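Local coordinates for hypoxanthine-guanine phosphoribosyltransferase (Thermus thermophilus, PDB 3ACD), which probably catalyses the reversible transfer of a phosphoribosyl group from 5-phospho-alpha-D-ribose 1-diphosphate to hypoxanthine or guanine, giving IMP or GMP in purine salvage, at residues 38-44 / 96-102; 88-94 / 117-123; 111-115 / 140-144. One frame throughout, in Å; residues are numbered along the deposited sequence.

Contact 1: 38-44 / 96-102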
loop_
_atom_site.group_PDB
_atom_site.type_symbol
_atom_site.label_atom_id
_atom_site.label_comp_id
_atom_site.label_asym_id
_atom_site.label_seq_id
_atom_site.Cartn_x
_atom_site.Cartn_y
_atom_site.Cartn_z
ATOM N N THR A 38 0.669 16.375 -13.620
ATOM C CA THR A 38 1.463 15.395 -12.883
ATOM C C THR A 38 0.960 15.457 -11.448
ATOM O O THR A 38 1.506 16.174 -10.609
ATOM C CB THR A 38 2.970 15.735 -12.920
ATOM O OG1 THR A 38 3.211 16.946 -12.196
ATOM C CG2 THR A 38 3.435 15.914 -14.350
ATOM N N PRO A 39 -0.104 14.704 -11.149
ATOM C CA PRO A 39 -0.664 14.708 -9.801
ATOM C C PRO A 39 0.231 14.098 -8.737
ATOM O O PRO A 39 1.164 13.346 -9.029
ATOM C CB PRO A 39 -1.970 13.940 -9.975
ATOM C CG PRO A 39 -1.617 12.941 -11.013
ATOM C CD PRO A 39 -0.826 13.753 -12.016
ATOM N N HIS A 40 -0.066 14.459 -7.498
ATOM C CA HIS A 40 0.647 13.963 -6.336
ATOM C C HIS A 40 -0.421 13.303 -5.477
ATOM O O HIS A 40 -1.275 13.986 -4.911
ATOM C CB HIS A 40 1.287 15.128 -5.579
ATOM C CG HIS A 40 2.034 14.710 -4.352
ATOM N ND1 HIS A 40 3.087 13.821 -4.388
ATOM C CD2 HIS A 40 1.887 15.067 -3.054
ATOM C CE1 HIS A 40 3.556 13.648 -3.166
ATOM N NE2 HIS A 40 2.844 14.393 -2.338
ATOM N N LEU A 41 -0.385 11.979 -5.394
ATOM C CA LEU A 41 -1.374 11.249 -4.610
ATOM C C LEU A 41 -0.896 10.972 -3.190
ATOM O O LEU A 41 0.178 10.415 -2.978
ATOM C CB LEU A 41 -1.735 9.927 -5.298
ATOM C CG LEU A 41 -2.576 10.006 -6.576
ATOM C CD1 LEU A 41 -1.807 10.739 -7.662
ATOM C CD2 LEU A 41 -2.928 8.602 -7.039
ATOM N N ILE A 42 -1.707 11.374 -2.217
ATOM C CA ILE A 42 -1.367 11.165 -0.817
ATOM C C ILE A 42 -2.267 10.097 -0.211
ATOM O O ILE A 42 -3.472 10.297 -0.055
ATOM C CB ILE A 42 -1.526 12.467 -0.014
ATOM C CG1 ILE A 42 -0.619 13.548 -0.612
ATOM C CG2 ILE A 42 -1.204 12.215 1.459
ATOM C CD1 ILE A 42 -0.710 14.887 0.093
ATOM N N CYS A 43 -1.666 8.960 0.121
ATOM C CA CYS A 43 -2.387 7.845 0.710
ATOM C C CYS A 43 -2.529 8.008 2.219
ATOM O O CYS A 43 -1.537 8.172 2.932
ATOM C CB CYS A 43 -1.657 6.536 0.408
ATOM S SG CYS A 43 -2.351 5.090 1.255
ATOM N N VAL A 44 -3.767 7.972 2.703
ATOM C CA VAL A 44 -4.013 8.088 4.132
ATOM C C VAL A 44 -3.929 6.693 4.748
ATOM O O VAL A 44 -4.826 5.865 4.579
ATOM C CB VAL A 44 -5.404 8.704 4.425
ATOM C CG1 VAL A 44 -5.650 8.753 5.931
ATOM C CG2 VAL A 44 -5.481 10.114 3.846
ATOM N N ARG A 96 1.393 21.886 -6.158
ATOM C CA ARG A 96 1.101 20.590 -6.774
ATOM C C ARG A 96 -0.404 20.361 -6.867
ATOM O O ARG A 96 -1.182 20.932 -6.097
ATOM C CB ARG A 96 1.700 19.426 -5.957
ATOM C CG ARG A 96 3.231 19.343 -5.879
ATOM C CD ARG A 96 3.882 19.169 -7.247
ATOM N NE ARG A 96 3.459 17.958 -7.951
ATOM C CZ ARG A 96 3.879 16.726 -7.671
ATOM N NH1 ARG A 96 4.746 16.513 -6.686
ATOM N NH2 ARG A 96 3.434 15.700 -8.388
ATOM N N ASP A 97 -0.807 19.531 -7.824
ATOM C CA ASP A 97 -2.209 19.167 -7.976
ATOM C C ASP A 97 -2.313 17.887 -7.159
ATOM O O ASP A 97 -1.936 16.807 -7.610
ATOM C CB ASP A 97 -2.541 18.931 -9.447
ATOM C CG ASP A 97 -2.509 20.214 -10.250
ATOM O OD1 ASP A 97 -3.267 21.142 -9.900
ATOM O OD2 ASP A 97 -1.725 20.303 -11.212
ATOM N N VAL A 98 -2.804 18.040 -5.936
ATOM C CA VAL A 98 -2.920 16.941 -4.989
ATOM C C VAL A 98 -4.218 16.144 -5.035
ATOM O O VAL A 98 -5.301 16.691 -5.246
ATOM C CB VAL A 98 -2.742 17.471 -3.542
ATOM C CG1 VAL A 98 -2.827 16.322 -2.542
ATOM C CG2 VAL A 98 -1.406 18.200 -3.417
ATOM N N ILE A 99 -4.089 14.834 -4.844
ATOM C CA ILE A 99 -5.247 13.953 -4.788
ATOM C C ILE A 99 -5.101 13.141 -3.507
ATOM O O ILE A 99 -4.154 12.370 -3.361
ATOM C CB ILE A 99 -5.320 12.962 -5.973
ATOM C CG1 ILE A 99 -5.443 13.712 -7.304
ATOM C CG2 ILE A 99 -6.532 12.041 -5.786
ATOM C CD1 ILE A 99 -5.445 12.790 -8.521
ATOM N N VAL A 100 -6.027 13.337 -2.576
ATOM C CA VAL A 100 -6.014 12.604 -1.316
ATOM C C VAL A 100 -6.685 11.258 -1.580
ATOM O O VAL A 100 -7.730 11.206 -2.225
ATOM C CB VAL A 100 -6.814 13.349 -0.223
ATOM C CG1 VAL A 100 -6.827 12.533 1.068
ATOM C CG2 VAL A 100 -6.203 14.727 0.026
ATOM N N VAL A 101 -6.080 10.177 -1.102
ATOM C CA VAL A 101 -6.646 8.848 -1.297
ATOM C C VAL A 101 -7.026 8.278 0.069
ATOM O O VAL A 101 -6.161 7.929 0.880
ATOM C CB VAL A 101 -5.642 7.910 -2.008
ATOM C CG1 VAL A 101 -6.271 6.536 -2.220
ATOM C CG2 VAL A 101 -5.233 8.514 -3.351
ATOM N N GLU A 102 -8.332 8.196 0.306
ATOM C CA GLU A 102 -8.894 7.716 1.565
ATOM C C GLU A 102 -9.586 6.370 1.430
ATOM O O GLU A 102 -9.973 5.976 0.336
ATOM C CB GLU A 102 -9.909 8.739 2.086
ATOM C CG GLU A 102 -9.305 9.826 2.943
ATOM C CD GLU A 102 -9.083 9.366 4.363
ATOM O OE1 GLU A 102 -8.897 8.149 4.572
ATOM O OE2 GLU A 102 -9.085 10.223 5.270
HETATM O O HOH W 1 1.395 18.721 -9.693
HETATM O O HOH W 2 0.242 19.034 -12.234
HETATM O O HOH W 3 -7.369 5.743 5.605
#

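Contact 2: 88-94 / 117-123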
loop_
_atom_site.group_PDB
_atom_site.type_symbol
_atom_site.label_atom_id
_atom_site.label_comp_id
_atom_site.label_asym_id
_atom_site.label_seq_id
_atom_site.Cartn_x
_atom_site.Cartn_y
_atom_site.Cartn_z
ATOM N N ASP A 88 3.942 12.525 9.087
ATOM C CA ASP A 88 3.994 13.746 8.288
ATOM C C ASP A 88 4.357 13.507 6.828
ATOM O O ASP A 88 4.831 12.433 6.455
ATOM C CB ASP A 88 4.996 14.729 8.899
ATOM C CG ASP A 88 4.603 15.173 10.290
ATOM O OD1 ASP A 88 4.472 14.305 11.177
ATOM O OD2 ASP A 88 4.424 16.391 10.496
ATOM N N LEU A 89 4.130 14.532 6.013
ATOM C CA LEU A 89 4.426 14.490 4.586
ATOM C C LEU A 89 5.929 14.642 4.376
ATOM O O LEU A 89 6.600 15.325 5.149
ATOM C CB LEU A 89 3.696 15.629 3.862
ATOM C CG LEU A 89 2.162 15.646 3.816
ATOM C CD1 LEU A 89 1.580 15.638 5.221
ATOM C CD2 LEU A 89 1.702 16.886 3.069
ATOM N N ARG A 90 6.450 14.010 3.329
ATOM C CA ARG A 90 7.874 14.079 3.020
ATOM C C ARG A 90 8.153 14.890 1.758
ATOM O O ARG A 90 9.202 15.525 1.642
ATOM C CB ARG A 90 8.449 12.670 2.861
ATOM C CG ARG A 90 8.512 11.875 4.153
ATOM C CD ARG A 90 8.966 10.447 3.902
ATOM N NE ARG A 90 10.258 10.390 3.222
ATOM C CZ ARG A 90 10.877 9.263 2.884
ATOM N NH1 ARG A 90 10.325 8.088 3.161
ATOM N NH2 ARG A 90 12.050 9.309 2.266
ATOM N N LEU A 91 7.218 14.863 0.815
ATOM C CA LEU A 91 7.367 15.596 -0.437
ATOM C C LEU A 91 6.568 16.894 -0.396
ATOM O O LEU A 91 5.535 16.978 0.261
ATOM C CB LEU A 91 6.903 14.738 -1.619
ATOM C CG LEU A 91 7.830 13.600 -2.068
ATOM C CD1 LEU A 91 8.051 12.611 -0.936
ATOM C CD2 LEU A 91 7.220 12.902 -3.269
ATOM N N PRO A 92 7.049 17.932 -1.096
ATOM C CA PRO A 92 6.359 19.225 -1.122
ATOM C C PRO A 92 5.004 19.135 -1.813
ATOM O O PRO A 92 4.845 18.386 -2.776
ATOM C CB PRO A 92 7.325 20.120 -1.901
ATOM C CG PRO A 92 8.667 19.483 -1.667
ATOM C CD PRO A 92 8.344 18.014 -1.792
ATOM N N ILE A 93 4.024 19.883 -1.317
ATOM C CA ILE A 93 2.719 19.877 -1.965
ATOM C C ILE A 93 2.375 21.269 -2.477
ATOM O O ILE A 93 1.391 21.448 -3.193
ATOM C CB ILE A 93 1.593 19.390 -1.031
ATOM C CG1 ILE A 93 1.381 20.381 0.109
ATOM C CG2 ILE A 93 1.925 17.997 -0.502
ATOM C CD1 ILE A 93 0.130 20.087 0.916
ATOM N N HIS A 94 3.184 22.261 -2.118
ATOM C CA HIS A 94 2.921 23.615 -2.590
ATOM C C HIS A 94 3.007 23.635 -4.109
ATOM O O HIS A 94 3.974 23.142 -4.697
ATOM C CB HIS A 94 3.924 24.611 -1.992
ATOM C CG HIS A 94 3.727 26.018 -2.466
ATOM N ND1 HIS A 94 4.315 26.507 -3.613
ATOM C CD2 HIS A 94 2.970 27.027 -1.974
ATOM C CE1 HIS A 94 3.929 27.756 -3.806
ATOM N NE2 HIS A 94 3.112 28.096 -2.826
ATOM N N TYR A 117 -5.346 21.123 6.543
ATOM C CA TYR A 117 -3.902 21.011 6.721
ATOM C C TYR A 117 -3.180 21.168 5.384
ATOM O O TYR A 117 -2.226 21.942 5.265
ATOM C CB TYR A 117 -3.551 19.655 7.334
ATOM C CG TYR A 117 -2.065 19.429 7.503
ATOM C CD1 TYR A 117 -1.332 20.154 8.444
ATOM C CD2 TYR A 117 -1.389 18.495 6.717
ATOM C CE1 TYR A 117 0.041 19.953 8.598
ATOM C CE2 TYR A 117 -0.016 18.286 6.861
ATOM C CZ TYR A 117 0.691 19.018 7.805
ATOM O OH TYR A 117 2.043 18.816 7.955
ATOM N N LEU A 118 -3.642 20.427 4.381
ATOM C CA LEU A 118 -3.045 20.473 3.053
ATOM C C LEU A 118 -3.207 21.837 2.384
ATOM O O LEU A 118 -2.269 22.357 1.775
ATOM C CB LEU A 118 -3.669 19.396 2.159
ATOM C CG LEU A 118 -3.530 17.937 2.609
ATOM C CD1 LEU A 118 -4.216 17.031 1.597
ATOM C CD2 LEU A 118 -2.055 17.568 2.736
ATOM N N GLU A 119 -4.398 22.417 2.494
ATOM C CA GLU A 119 -4.653 23.712 1.873
ATOM C C GLU A 119 -3.753 24.805 2.441
ATOM O O GLU A 119 -3.412 25.759 1.739
ATOM C CB GLU A 119 -6.122 24.107 2.048
ATOM C CG GLU A 119 -7.089 23.250 1.240
ATOM C CD GLU A 119 -6.901 23.399 -0.261
ATOM O OE1 GLU A 119 -5.936 24.070 -0.686
ATOM O OE2 GLU A 119 -7.721 22.840 -1.019
ATOM N N ALA A 120 -3.370 24.658 3.704
ATOM C CA ALA A 120 -2.507 25.634 4.365
ATOM C C ALA A 120 -1.153 25.765 3.667
ATOM O O ALA A 120 -0.484 26.793 3.790
ATOM C CB ALA A 120 -2.308 25.246 5.822
ATOM N N ARG A 121 -0.749 24.727 2.935
ATOM C CA ARG A 121 0.527 24.765 2.226
ATOM C C ARG A 121 0.374 25.287 0.805
ATOM O O ARG A 121 1.337 25.340 0.039
ATOM C CB ARG A 121 1.175 23.382 2.218
ATOM C CG ARG A 121 1.591 22.928 3.604
ATOM C CD ARG A 121 2.581 21.795 3.528
ATOM N NE ARG A 121 3.071 21.420 4.849
ATOM C CZ ARG A 121 4.086 20.592 5.054
ATOM N NH1 ARG A 121 4.719 20.058 4.022
ATOM N NH2 ARG A 121 4.462 20.295 6.289
ATOM N N LYS A 122 -0.852 25.664 0.463
ATOM C CA LYS A 122 -1.162 26.231 -0.840
ATOM C C LYS A 122 -0.863 25.373 -2.069
ATOM O O LYS A 122 -0.046 25.740 -2.916
ATOM C CB LYS A 122 -0.463 27.586 -0.983
ATOM C CG LYS A 122 -0.788 28.556 0.138
ATOM C CD LYS A 122 -0.036 29.865 -0.026
ATOM C CE LYS A 122 -0.363 30.824 1.105
ATOM N NZ LYS A 122 -0.036 30.229 2.429
ATOM N N PRO A 123 -1.519 24.212 -2.179
ATOM C CA PRO A 123 -1.284 23.356 -3.344
ATOM C C PRO A 123 -2.009 23.994 -4.529
ATOM O O PRO A 123 -2.875 24.845 -4.331
ATOM C CB PRO A 123 -1.906 22.028 -2.920
ATOM C CG PRO A 123 -3.033 22.457 -2.046
ATOM C CD PRO A 123 -2.407 23.551 -1.208
HETATM O O HOH W 4 6.605 17.988 2.957
HETATM O O HOH W 5 6.859 18.163 6.025
#

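Contact 3: 111-115 / 140-144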
loop_
_atom_site.group_PDB
_atom_site.type_symbol
_atom_site.label_atom_id
_atom_site.label_comp_id
_atom_site.label_asym_id
_atom_site.label_seq_id
_atom_site.Cartn_x
_atom_site.Cartn_y
_atom_site.Cartn_z
ATOM N N LEU A 111 -11.156 13.747 7.255
ATOM C CA LEU A 111 -10.875 14.318 5.948
ATOM C C LEU A 111 -10.924 15.843 6.012
ATOM O O LEU A 111 -10.116 16.521 5.377
ATOM C CB LEU A 111 -11.876 13.797 4.909
ATOM C CG LEU A 111 -11.704 14.297 3.471
ATOM C CD1 LEU A 111 -10.289 14.010 2.980
ATOM C CD2 LEU A 111 -12.729 13.616 2.571
ATOM N N SER A 112 -11.870 16.378 6.781
ATOM C CA SER A 112 -12.001 17.824 6.923
ATOM C C SER A 112 -10.710 18.419 7.486
ATOM O O SER A 112 -10.200 19.418 6.979
ATOM C CB SER A 112 -13.171 18.166 7.848
ATOM O OG SER A 112 -13.349 19.569 7.929
ATOM N N TYR A 113 -10.186 17.799 8.537
ATOM C CA TYR A 113 -8.948 18.263 9.153
ATOM C C TYR A 113 -7.803 18.159 8.150
ATOM O O TYR A 113 -7.012 19.090 7.993
ATOM C CB TYR A 113 -8.612 17.421 10.386
ATOM C CG TYR A 113 -7.287 17.783 11.018
ATOM C CD1 TYR A 113 -7.129 18.977 11.721
ATOM C CD2 TYR A 113 -6.179 16.944 10.889
ATOM C CE1 TYR A 113 -5.902 19.327 12.282
ATOM C CE2 TYR A 113 -4.946 17.285 11.445
ATOM C CZ TYR A 113 -4.815 18.477 12.141
ATOM O OH TYR A 113 -3.601 18.818 12.692
ATOM N N LEU A 114 -7.720 17.018 7.473
ATOM C CA LEU A 114 -6.665 16.798 6.493
ATOM C C LEU A 114 -6.689 17.840 5.380
ATOM O O LEU A 114 -5.644 18.376 5.009
ATOM C CB LEU A 114 -6.782 15.392 5.893
ATOM C CG LEU A 114 -5.726 15.019 4.847
ATOM C CD1 LEU A 114 -4.335 15.147 5.458
ATOM C CD2 LEU A 114 -5.964 13.595 4.350
ATOM N N LEU A 115 -7.873 18.135 4.849
ATOM C CA LEU A 115 -7.979 19.114 3.777
ATOM C C LEU A 115 -7.508 20.499 4.212
ATOM O O LEU A 115 -6.846 21.194 3.447
ATOM C CB LEU A 115 -9.414 19.190 3.245
ATOM C CG LEU A 115 -9.894 17.952 2.472
ATOM C CD1 LEU A 115 -11.314 18.159 1.989
ATOM C CD2 LEU A 115 -8.972 17.698 1.287
ATOM N N VAL A 140 -19.737 16.728 8.867
ATOM C CA VAL A 140 -19.134 17.893 8.236
ATOM C C VAL A 140 -19.056 17.598 6.745
ATOM O O VAL A 140 -18.622 16.520 6.337
ATOM C CB VAL A 140 -17.721 18.188 8.799
ATOM C CG1 VAL A 140 -16.828 16.973 8.657
ATOM C CG2 VAL A 140 -17.118 19.384 8.077
ATOM N N GLU A 141 -19.494 18.547 5.930
ATOM C CA GLU A 141 -19.488 18.346 4.492
ATOM C C GLU A 141 -18.088 18.419 3.899
ATOM O O GLU A 141 -17.417 19.445 3.977
ATOM C CB GLU A 141 -20.403 19.371 3.815
ATOM C CG GLU A 141 -20.678 19.094 2.343
ATOM C CD GLU A 141 -21.138 17.666 2.087
ATOM O OE1 GLU A 141 -22.009 17.168 2.831
ATOM O OE2 GLU A 141 -20.629 17.043 1.135
ATOM N N VAL A 142 -17.651 17.307 3.319
ATOM C CA VAL A 142 -16.345 17.230 2.685
ATOM C C VAL A 142 -16.552 16.695 1.272
ATOM O O VAL A 142 -17.441 15.880 1.027
ATOM C CB VAL A 142 -15.386 16.295 3.456
ATOM C CG1 VAL A 142 -15.040 16.908 4.805
ATOM C CG2 VAL A 142 -16.023 14.931 3.651
ATOM N N PRO A 143 -15.732 17.151 0.321
ATOM C CA PRO A 143 -15.860 16.699 -1.060
ATOM C C PRO A 143 -15.206 15.352 -1.347
ATOM O O PRO A 143 -14.216 14.976 -0.716
ATOM C CB PRO A 143 -15.187 17.821 -1.836
ATOM C CG PRO A 143 -14.038 18.160 -0.929
ATOM C CD PRO A 143 -14.690 18.187 0.441
ATOM N N ILE A 144 -15.790 14.625 -2.292
ATOM C CA ILE A 144 -15.252 13.352 -2.742
ATOM C C ILE A 144 -15.490 13.389 -4.244
ATOM O O ILE A 144 -16.610 13.177 -4.716
ATOM C CB ILE A 144 -15.982 12.134 -2.141
ATOM C CG1 ILE A 144 -15.930 12.180 -0.613
ATOM C CG2 ILE A 144 -15.306 10.849 -2.626
ATOM C CD1 ILE A 144 -16.604 10.988 0.054
#

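Contact 1: 38-44 / 96-102
From His40 N donating to Asp97 O through to Val44 N donating to Val101 O (3.0 Å), five backbone hydrogen bonds join strand 40-44 to strand 97-102 in parallel, their axes 4.7 Å apart at closest approach. Ile42 and Val98 share one sheet face, where Ile42 CD1 meets Val98 CG1 at 3.7 Å; helix 109-119 covers this face at Ile42, with Leu118 on it. On the other face Leu41 and Ile99 lie side by side, Leu41 CG 4.1 Å from Ile99 CB. At the N-terminal end the Arg96 chain, bent at chi2 and chi3, curls back so that NH2 donates to Thr38 O at 3.0 Å, in the guanidinium plane and with a straight N-H...O angle (180°), though from above the carbonyl plane. His40 CB covers one guanidinium face, 3.6 Å from Arg96 NH2, and Thr64 OG1 bonds both Arg96 NH2 and His40 ND1. At the far end Glu102 bends at chi2, bringing OE1 to 3.5 Å from Val44 CB, while a water donates to both Glu102 OE1 and Val44 O. These are neighbouring inner strands of the parallel sheet of a type I phosphoribosyltransferase, and Glu102, at their C-terminal end, lies in the IMP pocket.

Contact 2: 88-94 / 117-123
The C-terminal end of helix 109-119 and the turn behind it pack against the loop that leads into strand 97-102, with Ile93 of the loop set between Leu118 and Arg121. Ile93 CG1 stands between backbone N and carbonyl carbon (chi1 66°), which carries CD1 over the helix end, 3.4 Å from Leu118 O and 3.8 Å from Leu118 CD2. Arg121 crosses it at about a right angle, Arg121 CB lying 3.7 Å from Ile93 CG1. With an alanine in place of Ile93 everything beyond CB goes, which is likely to open a gap against Leu118 and the aliphatic part of Arg121, leaving that chain less firmly placed. Leu89 forks over the same helix: CD1 comes in the ring plane to the edge of Tyr117, 3.5 Å from CE2, while CD2 meets Leu118 CD2.

Within the alpha/beta fold this is the outer end of a layer covering the parallel sheet, for Ile93 and Leu118 both also touch Ile42, and Ile93 and Pro123 both touch Val98. Glu119 to Lys122 form a type I turn, and Lys122, with positive phi (59°), leaves the helical conformation. Arg121 O lies at the edge of the His94 ring, 3.1 Å from His94 CD2, and Lys122 CB packs against the same ring carbon. No direct hydrogen bond joins 88-94 to 117-123; instead, the extended Arg121 chain reaches two waters in its guanidinium plane. One accepts from Arg121 NH2 at 3.2 Å and donates to Leu89 O; the other accepts from NH1 and donates weakly to Leu89 O and Leu91 O.

Contact 3: 111-115 / 140-144
Leu111 and Val142 slant across one another, with Leu111 CD2 3.7 Å from Val142 CG2. Leu111 CG lies anti to the backbone N (chi1 -179°), and from there the CD2 branch reaches the loop 140-144 while CD1 touches Val100 of the parallel sheet under the helix. One turn further along the helix, Leu115 and Pro143 reach toward each other, Leu115 CD1 ending 3.7 Å from Pro143 CD of the ring. Leu111 and Leu115 therefore grip successive residues of the loop from the same flank of the helix, and both also touch Val128.

Ser112 sits between two valines. Its CB is 3.8 Å from Val142 CG1 and 3.9 Å from Val140 CG1, and its hydroxyl, OG, lies 3.8 Å from Val140 CG2. Val142 thus divides its branches, CG2 going to Leu111 and CG1 to Ser112. The fit is wholly by van der Waals contact, for no hydrogen bond crosses between the segments. Pro143 O, 3.9 Å from Leu111 CD2, is buried here with no polar partner in the model.

Val105 touches both Leu111 and Val142. The arrangement is helix-to-loop packing within the phosphoribosyltransferase fold: the loop entering strand 146-150 lies along the helix that follows the 5'-phosphate-binding loop characteristic of this family, and Gly108 of the IMP site is close to Val140.

Following helix 16-33, strand 40-45 is the first element that takes part, and contact 1 closes a long loop by pairing it with strand 97-102. That loop contains helix 49-56, strand 64-70 and the segment 88-94. Since 88-94 finds its partner, 117-123, only after the second strand has passed, contacts 1 and 2 cross. Contact 3 begins on helix 109-119, already beyond contact 1 and so in series with it, but its 140-144 partner comes after 117-123, so contacts 2 and 3 cross. The helix is the common element: Val100 of contact 1 touches Leu118 of contact 2 and Leu114 of 111-115, while contacts 2 and 3 fasten separate loops at different points along it.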